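PDB 1Q5D: P450 epoxidase from Sorangium cellulosum, which belongs to the cytochrome P450 family and carries a haem group within a single chain, about half of it helical. Local coordinates for residues E293-D298 against L356-G361; D27-I32 against A333-T338. All blocks are in the same frame, centred on the assembly; numbering follows the deposited sequence.

Interaction 1 (E293-D298 against L356-G361); sequences EVLRFD and LAYGRG. With HEM (protoporphyrin IX containing Fe), chain B.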
ATOM      1  N   GLU A 293      13.183  -6.120   2.848  1.00 28.31           N
ATOM      2  CA  GLU A 293      14.259  -5.415   2.159  1.00 29.03           C
ATOM      3  C   GLU A 293      13.822  -4.943   0.759  1.00 27.94           C
ATOM      4  O   GLU A 293      14.341  -3.967   0.249  1.00 27.86           O
ATOM      5  CB  GLU A 293      15.522  -6.288   2.089  1.00 30.25           C
ATOM      6  CG  GLU A 293      16.615  -5.780   1.156  1.00 32.50           C
ATOM      7  CD  GLU A 293      17.323  -4.544   1.665  1.00 32.27           C
ATOM      8  OE1 GLU A 293      18.454  -4.270   1.199  1.00 33.81           O
ATOM      9  OE2 GLU A 293      16.777  -3.849   2.534  1.00 32.71           O
ATOM     10  N   VAL A 294      12.873  -5.638   0.137  1.00 28.89           N
ATOM     11  CA  VAL A 294      12.369  -5.181  -1.159  1.00 28.46           C
ATOM     12  C   VAL A 294      11.783  -3.780  -0.992  1.00 28.40           C
ATOM     13  O   VAL A 294      12.076  -2.875  -1.785  1.00 29.36           O
ATOM     14  CB  VAL A 294      11.296  -6.124  -1.741  1.00 29.24           C
ATOM     15  CG1 VAL A 294      10.526  -5.433  -2.899  1.00 28.37           C
ATOM     16  CG2 VAL A 294      11.914  -7.405  -2.228  1.00 29.19           C
ATOM     17  N   LEU A 295      10.982  -3.594   0.062  1.00 28.05           N
ATOM     18  CA  LEU A 295      10.333  -2.308   0.322  1.00 27.91           C
ATOM     19  C   LEU A 295      11.278  -1.258   0.862  1.00 28.32           C
ATOM     20  O   LEU A 295      11.031  -0.062   0.707  1.00 27.06           O
ATOM     21  CB  LEU A 295       9.148  -2.458   1.276  1.00 28.15           C
ATOM     22  CG  LEU A 295       7.958  -3.236   0.710  1.00 27.13           C
ATOM     23  CD1 LEU A 295       6.854  -3.335   1.716  1.00 27.51           C
ATOM     24  CD2 LEU A 295       7.438  -2.608  -0.590  1.00 28.33           C
ATOM     25  N   ARG A 296      12.354  -1.706   1.500  1.00 28.52           N
ATOM     26  CA  ARG A 296      13.375  -0.794   2.006  1.00 29.27           C
ATOM     27  C   ARG A 296      14.235  -0.289   0.831  1.00 29.36           C
ATOM     28  O   ARG A 296      14.461   0.923   0.671  1.00 29.51           O
ATOM     29  CB  ARG A 296      14.224  -1.529   3.076  1.00 29.32           C
ATOM     30  CG  ARG A 296      15.071  -0.623   3.981  1.00 30.14           C
ATOM     31  CD  ARG A 296      16.305   0.009   3.282  1.00 30.22           C
ATOM     32  NE  ARG A 296      17.105  -0.926   2.484  1.00 31.45           N
ATOM     33  CZ  ARG A 296      18.079  -0.553   1.643  1.00 32.21           C
ATOM     34  NH1 ARG A 296      18.352   0.732   1.474  1.00 32.33           N
ATOM     35  NH2 ARG A 296      18.786  -1.452   0.969  1.00 31.89           N
ATOM     36  N   PHE A 297      14.699  -1.219   0.002  1.00 29.59           N
ATOM     37  CA  PHE A 297      15.640  -0.915  -1.068  1.00 31.06           C
ATOM     38  C   PHE A 297      14.928  -0.255  -2.249  1.00 31.82           C
ATOM     39  O   PHE A 297      15.461   0.682  -2.868  1.00 31.26           O
ATOM     40  CB  PHE A 297      16.309  -2.201  -1.561  1.00 31.65           C
ATOM     41  CG  PHE A 297      17.086  -2.039  -2.847  1.00 32.57           C
ATOM     42  CD1 PHE A 297      18.244  -1.279  -2.882  1.00 33.15           C
ATOM     43  CD2 PHE A 297      16.682  -2.681  -4.008  1.00 32.16           C
ATOM     44  CE1 PHE A 297      18.965  -1.130  -4.054  1.00 33.40           C
ATOM     45  CE2 PHE A 297      17.404  -2.542  -5.182  1.00 32.99           C
ATOM     46  CZ  PHE A 297      18.548  -1.771  -5.211  1.00 33.83           C
ATOM     47  N   ASP A 298      13.724  -0.732  -2.539  1.00 31.26           N
ATOM     48  CA  ASP A 298      13.007  -0.295  -3.742  1.00 32.35           C
ATOM     49  C   ASP A 298      11.555  -0.004  -3.432  1.00 31.01           C
ATOM     50  O   ASP A 298      10.651  -0.683  -3.934  1.00 32.74           O
ATOM     51  CB  ASP A 298      13.112  -1.386  -4.802  1.00 33.77           C
ATOM     52  CG  ASP A 298      12.941  -0.857  -6.215  1.00 36.24           C
ATOM     53  OD1 ASP A 298      12.879   0.376  -6.433  1.00 37.45           O
ATOM     54  OD2 ASP A 298      12.866  -1.646  -7.171  1.00 37.83           O
ATOM     55  N   LEU A 356      10.698   2.153   7.152  1.00 28.90           N
ATOM     56  CA  LEU A 356       9.432   2.846   7.474  1.00 29.68           C
ATOM     57  C   LEU A 356       8.324   2.500   6.463  1.00 28.46           C
ATOM     58  O   LEU A 356       7.238   3.107   6.470  1.00 28.93           O
ATOM     59  CB  LEU A 356       9.626   4.379   7.474  1.00 30.98           C
ATOM     60  CG  LEU A 356      10.688   4.993   8.391  1.00 31.78           C
ATOM     61  CD1 LEU A 356      11.101   6.395   7.931  1.00 32.81           C
ATOM     62  CD2 LEU A 356      10.162   5.058   9.802  1.00 32.04           C
ATOM     63  N   ALA A 357       8.610   1.524   5.615  1.00 27.11           N
ATOM     64  CA  ALA A 357       7.722   1.093   4.523  1.00 27.70           C
ATOM     65  C   ALA A 357       6.264   0.869   4.956  1.00 27.71           C
ATOM     66  O   ALA A 357       5.333   1.140   4.188  1.00 26.84           O
ATOM     67  CB  ALA A 357       8.295  -0.148   3.843  1.00 27.88           C
ATOM     68  N   TYR A 358       6.058   0.401   6.190  1.00 26.47           N
ATOM     69  CA  TYR A 358       4.701   0.173   6.694  1.00 26.22           C
ATOM     70  C   TYR A 358       4.285   1.208   7.720  1.00 26.50           C
ATOM     71  O   TYR A 358       3.323   0.999   8.463  1.00 28.05           O
ATOM     72  CB  TYR A 358       4.562  -1.227   7.292  1.00 26.75           C
ATOM     73  CG  TYR A 358       4.661  -2.342   6.283  1.00 26.43           C
ATOM     74  CD1 TYR A 358       5.861  -3.010   6.074  1.00 26.02           C
ATOM     75  CD2 TYR A 358       3.549  -2.738   5.536  1.00 27.07           C
ATOM     76  CE1 TYR A 358       5.955  -4.045   5.156  1.00 26.36           C
ATOM     77  CE2 TYR A 358       3.646  -3.776   4.599  1.00 26.34           C
ATOM     78  CZ  TYR A 358       4.845  -4.422   4.424  1.00 26.43           C
ATOM     79  OH  TYR A 358       4.956  -5.461   3.525  1.00 26.54           O
ATOM     80  N   GLY A 359       5.013   2.327   7.773  1.00 24.13           N
ATOM     81  CA  GLY A 359       4.637   3.427   8.630  1.00 24.96           C
ATOM     82  C   GLY A 359       5.121   3.287  10.071  1.00 27.25           C
ATOM     83  O   GLY A 359       5.782   2.305  10.410  1.00 25.05           O
ATOM     84  N   ARG A 360       4.752   4.272  10.897  1.00 29.25           N
ATOM     85  CA  ARG A 360       5.098   4.338  12.326  1.00 31.81           C
ATOM     86  C   ARG A 360       3.989   5.039  13.090  1.00 33.07           C
ATOM     87  O   ARG A 360       3.281   5.890  12.543  1.00 34.51           O
ATOM     88  CB  ARG A 360       6.388   5.150  12.538  1.00 30.35           C
ATOM     89  CG  ARG A 360       7.666   4.424  12.198  1.00 29.66           C
ATOM     90  CD  ARG A 360       7.987   3.227  13.094  1.00 28.72           C
ATOM     91  NE  ARG A 360       9.280   2.639  12.739  1.00 26.88           N
ATOM     92  CZ  ARG A 360       9.488   1.817  11.727  1.00 27.88           C
ATOM     93  NH1 ARG A 360       8.481   1.453  10.924  1.00 28.96           N
ATOM     94  NH2 ARG A 360      10.710   1.359  11.487  1.00 26.67           N
ATOM     95  N   GLY A 361       3.841   4.704  14.365  1.00 34.58           N
ATOM     96  CA  GLY A 361       2.853   5.367  15.193  1.00 36.14           C
ATOM     97  C   GLY A 361       1.465   4.760  15.119  1.00 36.73           C
ATOM     98  O   GLY A 361       1.293   3.606  14.719  1.00 37.75           O
TER
HETATM   99  CHA HEM B 440      -1.771   2.336   6.395  1.00 26.23           C
HETATM  100  CHB HEM B 440       1.792   0.690   3.599  1.00 24.24           C
HETATM  101  CHC HEM B 440      -0.695  -3.421   2.857  1.00 24.84           C
HETATM  102  CHD HEM B 440      -4.467  -1.523   5.152  1.00 25.90           C
HETATM  103  C1A HEM B 440      -0.556   2.205   5.776  1.00 26.19           C
HETATM  104  C2A HEM B 440       0.552   3.125   5.884  1.00 26.62           C
HETATM  105  C3A HEM B 440       1.532   2.682   5.096  1.00 26.01           C
HETATM  106  C4A HEM B 440       1.077   1.461   4.473  1.00 26.16           C
HETATM  107  CMA HEM B 440       2.919   3.353   4.897  1.00 27.78           C
HETATM  108  CAA HEM B 440       0.572   4.397   6.764  1.00 27.78           C
HETATM  109  CBA HEM B 440       0.250   5.638   5.927  1.00 28.37           C
HETATM  110  CGA HEM B 440       0.378   6.876   6.798  1.00 30.70           C
HETATM  111  O1A HEM B 440       0.027   8.002   6.327  1.00 30.17           O
HETATM  112  O2A HEM B 440       0.814   6.742   7.978  1.00 31.40           O
HETATM  113  C1B HEM B 440       1.402  -0.549   3.180  1.00 25.03           C
HETATM  114  C2B HEM B 440       2.218  -1.400   2.349  1.00 25.56           C
HETATM  115  C3B HEM B 440       1.540  -2.515   2.128  1.00 26.09           C
HETATM  116  C4B HEM B 440       0.266  -2.430   2.812  1.00 25.88           C
HETATM  117  CMB HEM B 440       3.623  -1.081   1.769  1.00 25.72           C
HETATM  118  CAB HEM B 440       2.120  -3.662   1.283  1.00 27.76           C
HETATM  119  CBB HEM B 440       1.344  -4.589   0.729  1.00 30.06           C
HETATM  120  C1C HEM B 440      -1.919  -3.298   3.442  1.00 24.90           C
HETATM  121  C2C HEM B 440      -2.945  -4.316   3.514  1.00 25.32           C
HETATM  122  C3C HEM B 440      -3.986  -3.774   4.151  1.00 25.85           C
HETATM  123  C4C HEM B 440      -3.638  -2.412   4.509  1.00 26.41           C
HETATM  124  CMC HEM B 440      -2.786  -5.748   2.934  1.00 24.22           C
HETATM  125  CAC HEM B 440      -5.357  -4.373   4.512  1.00 26.49           C
HETATM  126  CBC HEM B 440      -5.574  -5.683   4.432  1.00 30.33           C
HETATM  127  C1D HEM B 440      -4.105  -0.291   5.633  1.00 25.99           C
HETATM  128  C2D HEM B 440      -5.023   0.609   6.267  1.00 25.66           C
HETATM  129  C3D HEM B 440      -4.195   1.809   6.662  1.00 25.66           C
HETATM  130  C4D HEM B 440      -2.862   1.521   6.207  1.00 25.70           C
HETATM  131  CMD HEM B 440      -6.524   0.381   6.510  1.00 25.66           C
HETATM  132  CAD HEM B 440      -4.671   3.064   7.413  1.00 26.21           C
HETATM  133  CBD HEM B 440      -4.154   2.899   8.847  1.00 26.45           C
HETATM  134  CGD HEM B 440      -4.529   4.092   9.690  1.00 27.26           C
HETATM  135  O1D HEM B 440      -4.579   5.216   9.129  1.00 26.46           O
HETATM  136  O2D HEM B 440      -4.789   3.926  10.920  1.00 28.25           O
HETATM  137  NA  HEM B 440      -0.212   1.192   4.908  1.00 25.28           N
HETATM  138  NB  HEM B 440       0.198  -1.195   3.466  1.00 24.90           N
HETATM  139  NC  HEM B 440      -2.385  -2.158   4.046  1.00 25.94           N
HETATM  140  ND  HEM B 440      -2.842   0.277   5.604  1.00 25.77           N
HETATM  141 FE   HEM B 440      -1.232  -0.546   4.625  1.00 26.02          FE
HETATM  142  O   HOH W   1      -1.946   0.449   2.790  1.00 32.96           O

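Interaction 2 (D27-I32 against A333-T338); sequences DPFPAI and ALRDGT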
ATOM      1  N   ASP A  27      13.137   4.186 -11.963  1.00 33.36           N
ATOM      2  CA  ASP A  27      14.342   4.396 -11.166  1.00 33.86           C
ATOM      3  C   ASP A  27      14.426   5.840 -10.677  1.00 32.11           C
ATOM      4  O   ASP A  27      15.043   6.699 -11.314  1.00 31.87           O
ATOM      5  CB  ASP A  27      15.581   4.035 -11.990  1.00 35.21           C
ATOM      6  CG  ASP A  27      16.862   4.138 -11.194  1.00 37.55           C
ATOM      7  OD1 ASP A  27      16.798   4.252  -9.942  1.00 37.02           O
ATOM      8  OD2 ASP A  27      17.988   4.121 -11.744  1.00 38.73           O
ATOM      9  N   PRO A  28      13.765   6.115  -9.562  1.00 30.75           N
ATOM     10  CA  PRO A  28      13.719   7.465  -9.011  1.00 30.70           C
ATOM     11  C   PRO A  28      14.941   7.805  -8.180  1.00 30.77           C
ATOM     12  O   PRO A  28      15.050   8.927  -7.686  1.00 30.19           O
ATOM     13  CB  PRO A  28      12.498   7.410  -8.097  1.00 30.35           C
ATOM     14  CG  PRO A  28      12.482   6.000  -7.621  1.00 29.36           C
ATOM     15  CD  PRO A  28      12.965   5.160  -8.764  1.00 30.33           C
ATOM     16  N   PHE A  29      15.840   6.845  -8.005  1.00 30.16           N
ATOM     17  CA  PHE A  29      16.846   6.987  -6.956  1.00 31.11           C
ATOM     18  C   PHE A  29      17.915   8.064  -7.179  1.00 31.58           C
ATOM     19  O   PHE A  29      18.172   8.862  -6.268  1.00 31.37           O
ATOM     20  CB  PHE A  29      17.368   5.607  -6.523  1.00 31.23           C
ATOM     21  CG  PHE A  29      16.282   4.753  -5.945  1.00 30.11           C
ATOM     22  CD1 PHE A  29      15.730   3.714  -6.676  1.00 31.55           C
ATOM     23  CD2 PHE A  29      15.727   5.074  -4.716  1.00 31.11           C
ATOM     24  CE1 PHE A  29      14.693   2.951  -6.148  1.00 30.70           C
ATOM     25  CE2 PHE A  29      14.679   4.324  -4.186  1.00 29.80           C
ATOM     26  CZ  PHE A  29      14.174   3.266  -4.907  1.00 30.38           C
ATOM     27  N   PRO A  30      18.480   8.144  -8.378  1.00 32.67           N
ATOM     28  CA  PRO A  30      19.415   9.237  -8.694  1.00 33.20           C
ATOM     29  C   PRO A  30      18.800  10.627  -8.475  1.00 33.88           C
ATOM     30  O   PRO A  30      19.448  11.479  -7.876  1.00 34.39           O
ATOM     31  CB  PRO A  30      19.745   8.999 -10.174  1.00 33.19           C
ATOM     32  CG  PRO A  30      19.554   7.537 -10.350  1.00 34.05           C
ATOM     33  CD  PRO A  30      18.319   7.214  -9.508  1.00 32.67           C
ATOM     34  N   ALA A  31      17.560  10.838  -8.918  1.00 33.58           N
ATOM     35  CA  ALA A  31      16.891  12.128  -8.722  1.00 33.54           C
ATOM     36  C   ALA A  31      16.623  12.483  -7.262  1.00 32.75           C
ATOM     37  O   ALA A  31      16.883  13.598  -6.840  1.00 31.77           O
ATOM     38  CB  ALA A  31      15.598  12.207  -9.546  1.00 33.25           C
ATOM     39  N   ILE A  32      16.102  11.548  -6.477  1.00 32.58           N
ATOM     40  CA  ILE A  32      15.854  11.876  -5.087  1.00 32.11           C
ATOM     41  C   ILE A  32      17.146  11.907  -4.252  1.00 32.54           C
ATOM     42  O   ILE A  32      17.206  12.615  -3.270  1.00 31.97           O
ATOM     43  CB  ILE A  32      14.773  10.951  -4.456  1.00 31.89           C
ATOM     44  CG1 ILE A  32      15.256   9.495  -4.440  1.00 31.22           C
ATOM     45  CG2 ILE A  32      13.444  11.098  -5.215  1.00 31.50           C
ATOM     46  CD1 ILE A  32      14.141   8.462  -4.143  1.00 31.25           C
ATOM     47  N   ALA A 333      14.064   8.551   2.083  1.00 29.63           N
ATOM     48  CA  ALA A 333      14.425   8.289   3.469  1.00 30.48           C
ATOM     49  C   ALA A 333      14.982   6.865   3.601  1.00 30.99           C
ATOM     50  O   ALA A 333      15.871   6.612   4.413  1.00 31.42           O
ATOM     51  CB  ALA A 333      13.189   8.488   4.373  1.00 30.33           C
ATOM     52  N   LEU A 334      14.484   5.942   2.780  1.00 30.13           N
ATOM     53  CA  LEU A 334      14.874   4.546   2.911  1.00 31.33           C
ATOM     54  C   LEU A 334      16.175   4.265   2.193  1.00 30.99           C
ATOM     55  O   LEU A 334      16.689   3.151   2.268  1.00 31.38           O
ATOM     56  CB  LEU A 334      13.749   3.599   2.452  1.00 30.25           C
ATOM     57  CG  LEU A 334      12.480   3.709   3.310  1.00 30.37           C
ATOM     58  CD1 LEU A 334      11.470   2.606   3.025  1.00 30.83           C
ATOM     59  CD2 LEU A 334      12.811   3.751   4.808  1.00 30.51           C
ATOM     60  N   ARG A 335      16.723   5.280   1.515  1.00 30.77           N
ATOM     61  CA  ARG A 335      18.070   5.180   0.965  1.00 30.86           C
ATOM     62  C   ARG A 335      19.073   6.045   1.732  1.00 32.14           C
ATOM     63  O   ARG A 335      20.158   6.323   1.250  1.00 31.77           O
ATOM     64  CB  ARG A 335      18.100   5.549  -0.528  1.00 31.61           C
ATOM     65  CG  ARG A 335      17.444   4.530  -1.444  1.00 32.11           C
ATOM     66  CD  ARG A 335      18.185   3.219  -1.549  1.00 32.72           C
ATOM     67  NE  ARG A 335      17.641   2.370  -2.605  1.00 33.25           N
ATOM     68  CZ  ARG A 335      18.064   2.343  -3.857  1.00 33.36           C
ATOM     69  NH1 ARG A 335      19.073   3.112  -4.241  1.00 34.14           N
ATOM     70  NH2 ARG A 335      17.487   1.530  -4.732  1.00 32.65           N
ATOM     71  N   ASP A 336      18.697   6.466   2.931  1.00 33.33           N
ATOM     72  CA  ASP A 336      19.521   7.351   3.725  1.00 35.28           C
ATOM     73  C   ASP A 336      20.710   6.582   4.311  1.00 36.51           C
ATOM     74  O   ASP A 336      20.530   5.677   5.118  1.00 35.84           O
ATOM     75  CB  ASP A 336      18.657   7.967   4.823  1.00 36.13           C
ATOM     76  CG  ASP A 336      19.308   9.157   5.479  1.00 37.02           C
ATOM     77  OD1 ASP A 336      20.546   9.174   5.602  1.00 38.89           O
ATOM     78  OD2 ASP A 336      18.655  10.110   5.919  1.00 36.89           O
ATOM     79  N   GLY A 337      21.924   6.943   3.887  1.00 37.69           N
ATOM     80  CA  GLY A 337      23.132   6.233   4.280  1.00 38.06           C
ATOM     81  C   GLY A 337      23.555   6.411   5.725  1.00 39.26           C
ATOM     82  O   GLY A 337      24.411   5.679   6.229  1.00 40.19           O
ATOM     83  N   THR A 338      22.974   7.377   6.411  1.00 40.00           N
ATOM     84  CA  THR A 338      23.257   7.506   7.830  1.00 41.18           C
ATOM     85  C   THR A 338      22.470   6.478   8.634  1.00 41.41           C
ATOM     86  O   THR A 338      22.675   6.339   9.834  1.00 42.36           O
ATOM     87  CB  THR A 338      22.987   8.928   8.347  1.00 41.70           C
ATOM     88  OG1 THR A 338      21.586   9.217   8.272  1.00 42.12           O
ATOM     89  CG2 THR A 338      23.630   9.964   7.435  1.00 42.05           C
TER

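Interaction 1 (E293-D298 against L356-G361)
E293 OE1 is gripped by three donors. R296 NH2 reaches it at 2.8 Å in a nearly straight bond, and R350 NE and D347 N also bond to it. R296 binds the carboxylate side-on, with NE going to E293 OE2 at 2.9 Å. Both oxygens lie in the guanidinium plane, while the carboxylate is tilted by about 30° to the bonds. This is the E-x-x-R pair of the P450 K helix. R296 NH1 goes to P343 O and L334 O.

One turn of the same helix meets the loop 356-361 through L295. Its CB packs on A357 CB at 3.6 Å. Its CD1 reaches the phenol end of Y358, 3.5 Å from CZ, at an oblique approach. CG of Y358 is anti to its carbonyl carbon (chi1 -68°), which brings the ring obliquely against one pyrrole, with CE2 3.5 Å from HEM C3B. Y358 and G359 belong to the P450 haem-binding signature, and Y358 bonds through its backbone to C365, probably the thiolate ligand. L356 O accepts from G359 N and closes a type I turn beside the haem, where A357 O lies 3.4 Å from HEM CMA.

No hydrogen bond crosses the two segments. Helix and haem loop therefore meet by apolar packing, while the buried charges of the helix are satisfied on its other side.

Interaction 2 (D27-I32 against A333-T338)
The two segments are nearest at F29 and R335, with CA atoms 8.2 Å apart. F29 lies in the first turn of helix 29-38. A333 to D336 form a type I turn, closed by D336 N to A333 O, and D336 OD1 then accepts from T338 N in an Asx turn. The gap is spanned by the R335 side chain, which reaches the F29 ring.

The guanidinium of R335 lies flat on one face of the F29 ring, with planes 13° apart. CZ stands 3.7 Å from the ring centroid and only 12° off its normal, so the stack is also a cation-pi contact. NH2 comes closest, 3.4 Å from F29 CD1. The R335 chain bends at chi2 (-69°), and its CG also rests by F29 CD2. P28 CG sits over the opposite face, so the ring is held between proline and arginine.

The stack ties the first helix of the P450 fold to the turn that follows helix 330-333. D27 OD1 caps that first helix through a weak bond from F29 N. At the edge of the R335 guanidinium, NE bonds to F297 O, nearly in the guanidinium plane. NH1 makes a salt bridge to D344.

Overall arrangement
Interaction 1 is buried beside the haem, about 10 Å from the centre of the chain. Interaction 2 lies further out, about 19 Å from that centre, and is partly buried. Their centres are about 13 Å apart, and they meet at the end of helix 287-297. Polar bonds from F297 and R296 to the turn 333-336 join the two contacts, so the helix of interaction 1 also holds the turn of interaction 2. F29 packs against D298 in the same place. Across 293-298 and 356-361 the meeting is apolar, although the helix carries buried charges. In 27-32 against 333-338, nearer the surface, the charge itself makes the contact.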